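Local atomic coordinates of cell death abnormality protein 2 (Caenorhabditis elegans, PDB entry 3QWX), a protein that acts as a signalling adaptor with SH2 and SH3 domains, required for engulfment of cell corpses and for cell migration in the worm. Residues Y65-R69 / G81-A85; K114-E119 / W154-N158. All coordinates share one frame; numbering follows the deposited sequence.

Interaction 1: residues Y65-R69 / G81-A85; sequences YLIER and GVKIA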
ATOM      1  N   TYR A  65       6.482   8.809  -7.876  1.00 21.06           N
ATOM      2  CA  TYR A  65       6.222   8.589  -9.297  1.00 22.09           C
ATOM      3  C   TYR A  65       4.745   8.500  -9.598  1.00 21.93           C
ATOM      4  O   TYR A  65       4.017   7.731  -8.977  1.00 20.37           O
ATOM      5  CB  TYR A  65       6.897   7.302  -9.774  1.00 22.37           C
ATOM      6  CG  TYR A  65       8.369   7.348  -9.527  1.00 19.98           C
ATOM      7  CD1 TYR A  65       9.231   7.886 -10.477  1.00 22.16           C
ATOM      8  CD2 TYR A  65       8.897   6.901  -8.329  1.00 19.08           C
ATOM      9  CE1 TYR A  65      10.577   7.957 -10.247  1.00 19.22           C
ATOM     10  CE2 TYR A  65      10.233   6.967  -8.083  1.00 19.41           C
ATOM     11  CZ  TYR A  65      11.076   7.494  -9.048  1.00 22.51           C
ATOM     12  OH  TYR A  65      12.417   7.565  -8.798  1.00 22.63           O
ATOM     13  N   LEU A  66       4.310   9.286 -10.569  1.00 18.26           N
ATOM     14  CA  LEU A  66       2.927   9.252 -10.994  1.00 24.56           C
ATOM     15  C   LEU A  66       2.749   8.040 -11.908  1.00 21.20           C
ATOM     16  O   LEU A  66       3.465   7.886 -12.895  1.00 22.10           O
ATOM     17  CB  LEU A  66       2.589  10.534 -11.750  1.00 26.49           C
ATOM     18  CG  LEU A  66       1.136  10.989 -11.851  1.00 33.15           C
ATOM     19  CD1 LEU A  66       0.931  11.800 -13.133  1.00 32.43           C
ATOM     20  CD2 LEU A  66       0.184   9.823 -11.800  1.00 31.96           C
ATOM     21  N   ILE A  67       1.805   7.176 -11.564  1.00 21.57           N
ATOM     22  CA  ILE A  67       1.479   6.035 -12.407  1.00 18.18           C
ATOM     23  C   ILE A  67       0.208   6.419 -13.160  1.00 26.24           C
ATOM     24  O   ILE A  67      -0.890   6.444 -12.594  1.00 22.91           O
ATOM     25  CB  ILE A  67       1.273   4.751 -11.576  1.00 20.61           C
ATOM     26  CG1 ILE A  67       2.566   4.370 -10.839  1.00 17.45           C
ATOM     27  CG2 ILE A  67       0.742   3.591 -12.455  1.00 18.24           C
ATOM     28  CD1 ILE A  67       2.441   3.125  -9.996  1.00 17.94           C
ATOM     29  N   GLU A  68       0.371   6.752 -14.435  1.00 24.73           N
ATOM     30  CA  GLU A  68      -0.743   7.250 -15.233  1.00 24.34           C
ATOM     31  C   GLU A  68      -1.449   6.132 -15.970  1.00 23.80           C
ATOM     32  O   GLU A  68      -0.816   5.218 -16.499  1.00 24.39           O
ATOM     33  CB  GLU A  68      -0.255   8.290 -16.233  1.00 25.61           C
ATOM     34  CG  GLU A  68       0.620   9.342 -15.608  1.00 29.63           C
ATOM     35  CD  GLU A  68       1.104  10.351 -16.613  1.00 32.88           C
ATOM     36  OE1 GLU A  68       0.256  11.069 -17.179  1.00 36.00           O
ATOM     37  OE2 GLU A  68       2.330  10.428 -16.827  1.00 34.66           O
ATOM     38  N   ARG A  69      -2.770   6.201 -15.989  1.00 23.59           N
ATOM     39  CA  ARG A  69      -3.562   5.233 -16.727  1.00 22.30           C
ATOM     40  C   ARG A  69      -3.777   5.733 -18.148  1.00 25.49           C
ATOM     41  O   ARG A  69      -4.101   6.916 -18.374  1.00 19.37           O
ATOM     42  CB  ARG A  69      -4.908   5.003 -16.044  1.00 24.03           C
ATOM     43  CG  ARG A  69      -5.801   4.062 -16.829  1.00 23.57           C
ATOM     44  CD  ARG A  69      -6.875   3.462 -15.968  1.00 27.12           C
ATOM     45  NE  ARG A  69      -7.715   4.487 -15.363  1.00 21.26           N
ATOM     46  CZ  ARG A  69      -8.939   4.252 -14.905  1.00 27.07           C
ATOM     47  NH1 ARG A  69      -9.459   3.030 -15.010  1.00 25.87           N
ATOM     48  NH2 ARG A  69      -9.641   5.234 -14.352  1.00 22.28           N
ATOM     49  N   GLY A  81      -3.648   0.405 -20.295  1.00 23.23           N
ATOM     50  CA  GLY A  81      -2.310   0.176 -19.802  1.00 23.65           C
ATOM     51  C   GLY A  81      -1.957   1.266 -18.815  1.00 24.66           C
ATOM     52  O   GLY A  81      -2.794   2.080 -18.419  1.00 24.31           O
ATOM     53  N   VAL A  82      -0.695   1.299 -18.436  1.00 22.84           N
ATOM     54  CA  VAL A  82      -0.250   2.159 -17.366  1.00 24.30           C
ATOM     55  C   VAL A  82       1.139   2.687 -17.724  1.00 27.49           C
ATOM     56  O   VAL A  82       1.893   2.024 -18.454  1.00 23.56           O
ATOM     57  CB  VAL A  82      -0.253   1.343 -16.063  1.00 27.28           C
ATOM     58  CG1 VAL A  82       1.069   1.450 -15.343  1.00 29.81           C
ATOM     59  CG2 VAL A  82      -1.465   1.711 -15.186  1.00 22.58           C
ATOM     60  N   LYS A  83       1.476   3.877 -17.233  1.00 25.85           N
ATOM     61  CA  LYS A  83       2.753   4.501 -17.583  1.00 27.14           C
ATOM     62  C   LYS A  83       3.438   5.164 -16.386  1.00 25.18           C
ATOM     63  O   LYS A  83       2.776   5.786 -15.551  1.00 22.14           O
ATOM     64  CB  LYS A  83       2.530   5.536 -18.694  1.00 27.46           C
ATOM     65  CG  LYS A  83       3.798   6.004 -19.373  1.00 35.45           C
ATOM     66  CD  LYS A  83       3.507   6.921 -20.566  1.00 38.60           C
ATOM     67  CE  LYS A  83       2.777   8.187 -20.140  1.00 41.22           C
ATOM     68  NZ  LYS A  83       2.568   9.098 -21.306  1.00 48.91           N
ATOM     69  N   ILE A  84       4.755   4.999 -16.272  1.00 24.47           N
ATOM     70  CA  ILE A  84       5.544   5.897 -15.419  1.00 28.49           C
ATOM     71  C   ILE A  84       6.505   6.694 -16.281  1.00 35.68           C
ATOM     72  O   ILE A  84       7.386   6.124 -16.933  1.00 33.53           O
ATOM     73  CB  ILE A  84       6.395   5.184 -14.357  1.00 31.94           C
ATOM     74  CG1 ILE A  84       5.555   4.753 -13.165  1.00 29.29           C
ATOM     75  CG2 ILE A  84       7.445   6.157 -13.818  1.00 36.96           C
ATOM     76  CD1 ILE A  84       6.401   4.413 -11.940  1.00 25.90           C
ATOM     77  N   ALA A  85       6.345   8.014 -16.263  1.00 37.94           N
ATOM     78  CA  ALA A  85       7.098   8.883 -17.155  1.00 45.27           C
ATOM     79  C   ALA A  85       6.786   8.496 -18.592  1.00 47.02           C
ATOM     80  O   ALA A  85       5.651   8.631 -19.058  1.00 44.56           O
ATOM     81  CB  ALA A  85       8.604   8.770 -16.884  1.00 46.27           C
TER
HETATM   82  O   HOH W   1       4.253   9.420 -14.941  1.00 31.11           O

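Interaction 2: residues K114-E119 / W154-N158; sequences KKPIIE and WEARN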
ATOM      1  N   LYS A 114       5.706  -1.488   5.513  1.00 15.91           N
ATOM      2  CA  LYS A 114       4.727  -2.045   6.447  1.00 22.91           C
ATOM      3  C   LYS A 114       4.756  -1.233   7.735  1.00 19.19           C
ATOM      4  O   LYS A 114       5.826  -1.004   8.312  1.00 19.47           O
ATOM      5  CB  LYS A 114       5.022  -3.526   6.773  1.00 21.45           C
ATOM      6  CG  LYS A 114       4.970  -4.473   5.576  1.00 25.50           C
ATOM      7  CD  LYS A 114       5.024  -5.938   6.016  1.00 40.24           C
ATOM      8  CE  LYS A 114       3.733  -6.368   6.728  1.00 38.86           C
ATOM      9  NZ  LYS A 114       3.799  -7.735   7.350  1.00 30.83           N
ATOM     10  N   LYS A 115       3.585  -0.805   8.191  1.00 22.83           N
ATOM     11  CA  LYS A 115       3.483  -0.133   9.479  1.00 18.10           C
ATOM     12  C   LYS A 115       3.751  -1.118  10.604  1.00 19.54           C
ATOM     13  O   LYS A 115       3.406  -2.293  10.489  1.00 19.82           O
ATOM     14  CB  LYS A 115       2.096   0.477   9.654  1.00 20.25           C
ATOM     15  CG  LYS A 115       1.718   1.482   8.572  1.00 20.22           C
ATOM     16  CD  LYS A 115       0.352   2.074   8.848  1.00 23.10           C
ATOM     17  CE  LYS A 115      -0.094   3.002   7.724  1.00 29.72           C
ATOM     18  NZ  LYS A 115      -1.341   3.742   8.063  1.00 26.53           N
ATOM     19  N   PRO A 116       4.372  -0.639  11.697  1.00 21.74           N
ATOM     20  CA  PRO A 116       4.667  -1.449  12.888  1.00 23.96           C
ATOM     21  C   PRO A 116       3.383  -1.868  13.613  1.00 19.94           C
ATOM     22  O   PRO A 116       2.359  -1.193  13.517  1.00 22.59           O
ATOM     23  CB  PRO A 116       5.467  -0.494  13.784  1.00 24.52           C
ATOM     24  CG  PRO A 116       5.868   0.650  12.901  1.00 28.45           C
ATOM     25  CD  PRO A 116       4.852   0.749  11.835  1.00 24.22           C
ATOM     26  N   ILE A 117       3.460  -2.975  14.337  1.00 20.78           N
ATOM     27  CA  ILE A 117       2.307  -3.532  15.036  1.00 23.24           C
ATOM     28  C   ILE A 117       2.212  -2.927  16.432  1.00 24.00           C
ATOM     29  O   ILE A 117       3.166  -2.990  17.208  1.00 21.58           O
ATOM     30  CB  ILE A 117       2.430  -5.064  15.145  1.00 20.53           C
ATOM     31  CG1 ILE A 117       2.586  -5.682  13.742  1.00 21.15           C
ATOM     32  CG2 ILE A 117       1.247  -5.647  15.926  1.00 22.03           C
ATOM     33  CD1 ILE A 117       3.196  -7.091  13.729  1.00 22.93           C
ATOM     34  N   ILE A 118       1.065  -2.330  16.737  1.00 21.75           N
ATOM     35  CA  ILE A 118       0.808  -1.793  18.068  1.00 23.60           C
ATOM     36  C   ILE A 118       0.417  -2.920  19.018  1.00 27.40           C
ATOM     37  O   ILE A 118       0.917  -3.007  20.133  1.00 26.41           O
ATOM     38  CB  ILE A 118      -0.301  -0.724  18.028  1.00 24.95           C
ATOM     39  CG1 ILE A 118       0.218   0.531  17.331  1.00 27.01           C
ATOM     40  CG2 ILE A 118      -0.766  -0.384  19.426  1.00 29.18           C
ATOM     41  CD1 ILE A 118      -0.865   1.493  16.925  1.00 28.33           C
ATOM     42  N   GLU A 119      -0.490  -3.785  18.580  1.00 20.76           N
ATOM     43  CA  GLU A 119      -0.801  -4.974  19.363  1.00 24.13           C
ATOM     44  C   GLU A 119      -1.463  -6.051  18.511  1.00 23.46           C
ATOM     45  O   GLU A 119      -1.949  -5.771  17.412  1.00 20.88           O
ATOM     46  CB  GLU A 119      -1.674  -4.623  20.571  1.00 29.74           C
ATOM     47  CG  GLU A 119      -2.996  -3.981  20.229  1.00 25.63           C
ATOM     48  CD  GLU A 119      -3.802  -3.637  21.475  1.00 36.44           C
ATOM     49  OE1 GLU A 119      -3.184  -3.410  22.540  1.00 43.10           O
ATOM     50  OE2 GLU A 119      -5.051  -3.600  21.389  1.00 37.37           O
ATOM     51  N   TRP A 154     -10.152   1.182  14.920  1.00 18.56           N
ATOM     52  CA  TRP A 154      -8.709   1.012  14.831  1.00 19.36           C
ATOM     53  C   TRP A 154      -8.315   0.473  13.462  1.00 18.70           C
ATOM     54  O   TRP A 154      -9.039  -0.327  12.874  1.00 18.90           O
ATOM     55  CB  TRP A 154      -8.210   0.029  15.890  1.00 20.78           C
ATOM     56  CG  TRP A 154      -8.433   0.438  17.311  1.00 23.27           C
ATOM     57  CD1 TRP A 154      -8.779   1.675  17.769  1.00 22.95           C
ATOM     58  CD2 TRP A 154      -8.313  -0.401  18.466  1.00 24.50           C
ATOM     59  NE1 TRP A 154      -8.887   1.656  19.137  1.00 24.38           N
ATOM     60  CE2 TRP A 154      -8.612   0.393  19.591  1.00 25.06           C
ATOM     61  CE3 TRP A 154      -7.990  -1.749  18.657  1.00 21.38           C
ATOM     62  CZ2 TRP A 154      -8.583  -0.110  20.892  1.00 25.79           C
ATOM     63  CZ3 TRP A 154      -7.975  -2.251  19.944  1.00 26.41           C
ATOM     64  CH2 TRP A 154      -8.272  -1.431  21.049  1.00 27.69           C
ATOM     65  N   GLU A 155      -7.161   0.899  12.963  1.00 18.76           N
ATOM     66  CA  GLU A 155      -6.623   0.341  11.727  1.00 16.16           C
ATOM     67  C   GLU A 155      -5.998  -1.033  12.015  1.00 20.16           C
ATOM     68  O   GLU A 155      -5.133  -1.158  12.887  1.00 16.87           O
ATOM     69  CB  GLU A 155      -5.572   1.281  11.119  1.00 19.73           C
ATOM     70  CG  GLU A 155      -5.028   0.806   9.761  1.00 19.87           C
ATOM     71  CD  GLU A 155      -3.879   1.666   9.230  1.00 26.42           C
ATOM     72  OE1 GLU A 155      -3.298   2.456  10.000  1.00 30.84           O
ATOM     73  OE2 GLU A 155      -3.548   1.538   8.036  1.00 38.69           O
ATOM     74  N   ALA A 156      -6.453  -2.050  11.281  1.00 18.48           N
ATOM     75  CA  ALA A 156      -5.999  -3.434  11.460  1.00 16.71           C
ATOM     76  C   ALA A 156      -5.454  -4.026  10.148  1.00 19.74           C
ATOM     77  O   ALA A 156      -5.706  -3.495   9.062  1.00 18.02           O
ATOM     78  CB  ALA A 156      -7.129  -4.280  11.978  1.00 15.71           C
ATOM     79  N   ARG A 157      -4.709  -5.120  10.259  1.00 16.73           N
ATOM     80  CA  ARG A 157      -4.133  -5.798   9.109  1.00 18.99           C
ATOM     81  C   ARG A 157      -4.364  -7.286   9.284  1.00 17.98           C
ATOM     82  O   ARG A 157      -4.108  -7.835  10.351  1.00 18.50           O
ATOM     83  CB  ARG A 157      -2.627  -5.519   9.011  1.00 21.68           C
ATOM     84  CG  ARG A 157      -1.972  -6.095   7.767  1.00 19.83           C
ATOM     85  CD  ARG A 157      -0.550  -5.564   7.600  1.00 21.79           C
ATOM     86  NE  ARG A 157       0.302  -5.908   8.726  1.00 21.83           N
ATOM     87  CZ  ARG A 157       1.261  -5.128   9.218  1.00 22.73           C
ATOM     88  NH1 ARG A 157       1.515  -3.933   8.691  1.00 21.63           N
ATOM     89  NH2 ARG A 157       1.970  -5.548  10.250  1.00 18.40           N
ATOM     90  N   ASN A 158      -4.855  -7.950   8.252  1.00 13.07           N
ATOM     91  CA  ASN A 158      -5.059  -9.390   8.373  1.00 19.21           C
ATOM     92  C   ASN A 158      -3.847 -10.203   7.886  1.00 18.90           C
ATOM     93  O   ASN A 158      -2.838  -9.630   7.453  1.00 21.47           O
ATOM     94  CB  ASN A 158      -6.374  -9.829   7.712  1.00 20.22           C
ATOM     95  CG  ASN A 158      -6.353  -9.701   6.190  1.00 21.18           C
ATOM     96  OD1 ASN A 158      -5.296  -9.590   5.569  1.00 24.12           O
ATOM     97  ND2 ASN A 158      -7.525  -9.740   5.590  1.00 18.30           N
TER
HETATM   98  O   HOH W   2       0.963  -1.905   6.782  1.00 12.66           O
HETATM   99  O   HOH W   3       4.604  -4.927  10.605  1.00 20.72           O

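Interaction 1: residues Y65-R69 / G81-A85
Glu68 and Lys83 form a hydrogen-bonded pair between two antiparallel strands of the SH2 domain sheet. Glu68 N donates to Lys83 O at 2.8 Å, and Lys83 N donates back to Glu68 O at 2.8 Å. The non-hydrogen-bonded pair of Arg69 and Val82 continues the ladder toward Gly81.

The side chain of Ile84 carries much of the apolar contact. From CB it forks. CG2 reaches toward Tyr65 CD1, at the near end of that ring. CG1, anti to the carbonyl carbon (chi1 -79°), lies 3.8 Å from Ile67 CG1. It also passes close to Leu66 O. Its terminal CD1 ends 3.6 Å from Tyr65 CB, so the branch sits against the root of the tyrosine. The far end of the Tyr65 ring leads away, and its OH is hydrogen-bonded to Glu55 and Thr105.

Ile67 meets both neighbours on this face of the sheet. Its CG1 faces Ile84, while its CG2 touches Val82 CG1 at 3.6 Å. Leu95 of helix 92-98 packs on Ile67, Val82 and Ile84, so these three side chains join the two strands to the helix.

On the other face Glu68 and Lys83 lie side by side and point the same way, but the charged atoms Glu68 OE2 and Lys83 NZ stay 4.7 Å apart. Opposite charges at that distance probably attract weakly. One water bridges the strands where direct pairing stops. It accepts from Ala85 N, and it donates one proton to Leu66 O at 2.7 Å and the other to Glu68 OE2 at 2.9 Å.

Interaction 2: residues K114-E119 / W154-N158
The guanidinium of Arg157 has Lys114 CE over one face, 3.7 Å from CZ and above the centre. The two side chains cross at about a right angle. At the edge, Lys115 O accepts from Arg157 NH1 at 3.1 Å, and the bond is fairly straight (160°). The donor lies on a lone pair of that carbonyl, and the oxygen lies close to the guanidinium plane. Water 2 lies in the plane on the other N-H of NH1, and also accepts from Lys115 N. Water 3 links Arg157 NH2 to Lys115 O, which therefore takes two bonds. Ile117 CG1 approaches NH2 obliquely. Lys114 NZ comes within 4.1 Å of Arg157 NH2, a like-charge approach that the salt bridge from NH2 to Glu144 probably eases.

Trp154 is the other flat group. Glu119 OE2 comes obliquely to its six-membered ring, 3.5 Å from CZ3, with the carboxylate and ring planes 75° apart. Lys148 makes a cation-pi contact with the same indole and a weak, long ion pair with Glu119.

Residues 114-119 are the connection that leaves the SH2 sheet and enters the first strand of the SH3 barrel. Strand 153-157 belongs to that barrel. At the entry, Ile118 and Glu119 both face Ile145 in a classic beta bulge.

The extended chain of Lys115 crosses that of Glu155 at about a right angle. Lys115 NZ forms a salt bridge to both carboxylate oxygens, 3.0 Å from OE1 and 3.1 Å from OE2, each using its syn lone pair. Glu155 meets it with CG anti to the backbone N (chi1 -176°).

Overall arrangement
The two contacts lie on opposite sides of the chain's centre. Their own centres are 29 Å apart, their nearest atoms about 16 Å apart, and they share no element. Interaction 1 lies within the SH2 domain and joins strands 62-69 and 82-84. Interaction 2 sets the connection between the domains against strand 153-157 of the first SH3 domain. Both are surface contacts, but their chemistry differs. Interaction 1 combines backbone pairing with an apolar face turned to a helix. Interaction 2 has no strand pairing between its segments. It relies on a salt bridge, a buried arginine bonded to a backbone carbonyl, and bridging waters.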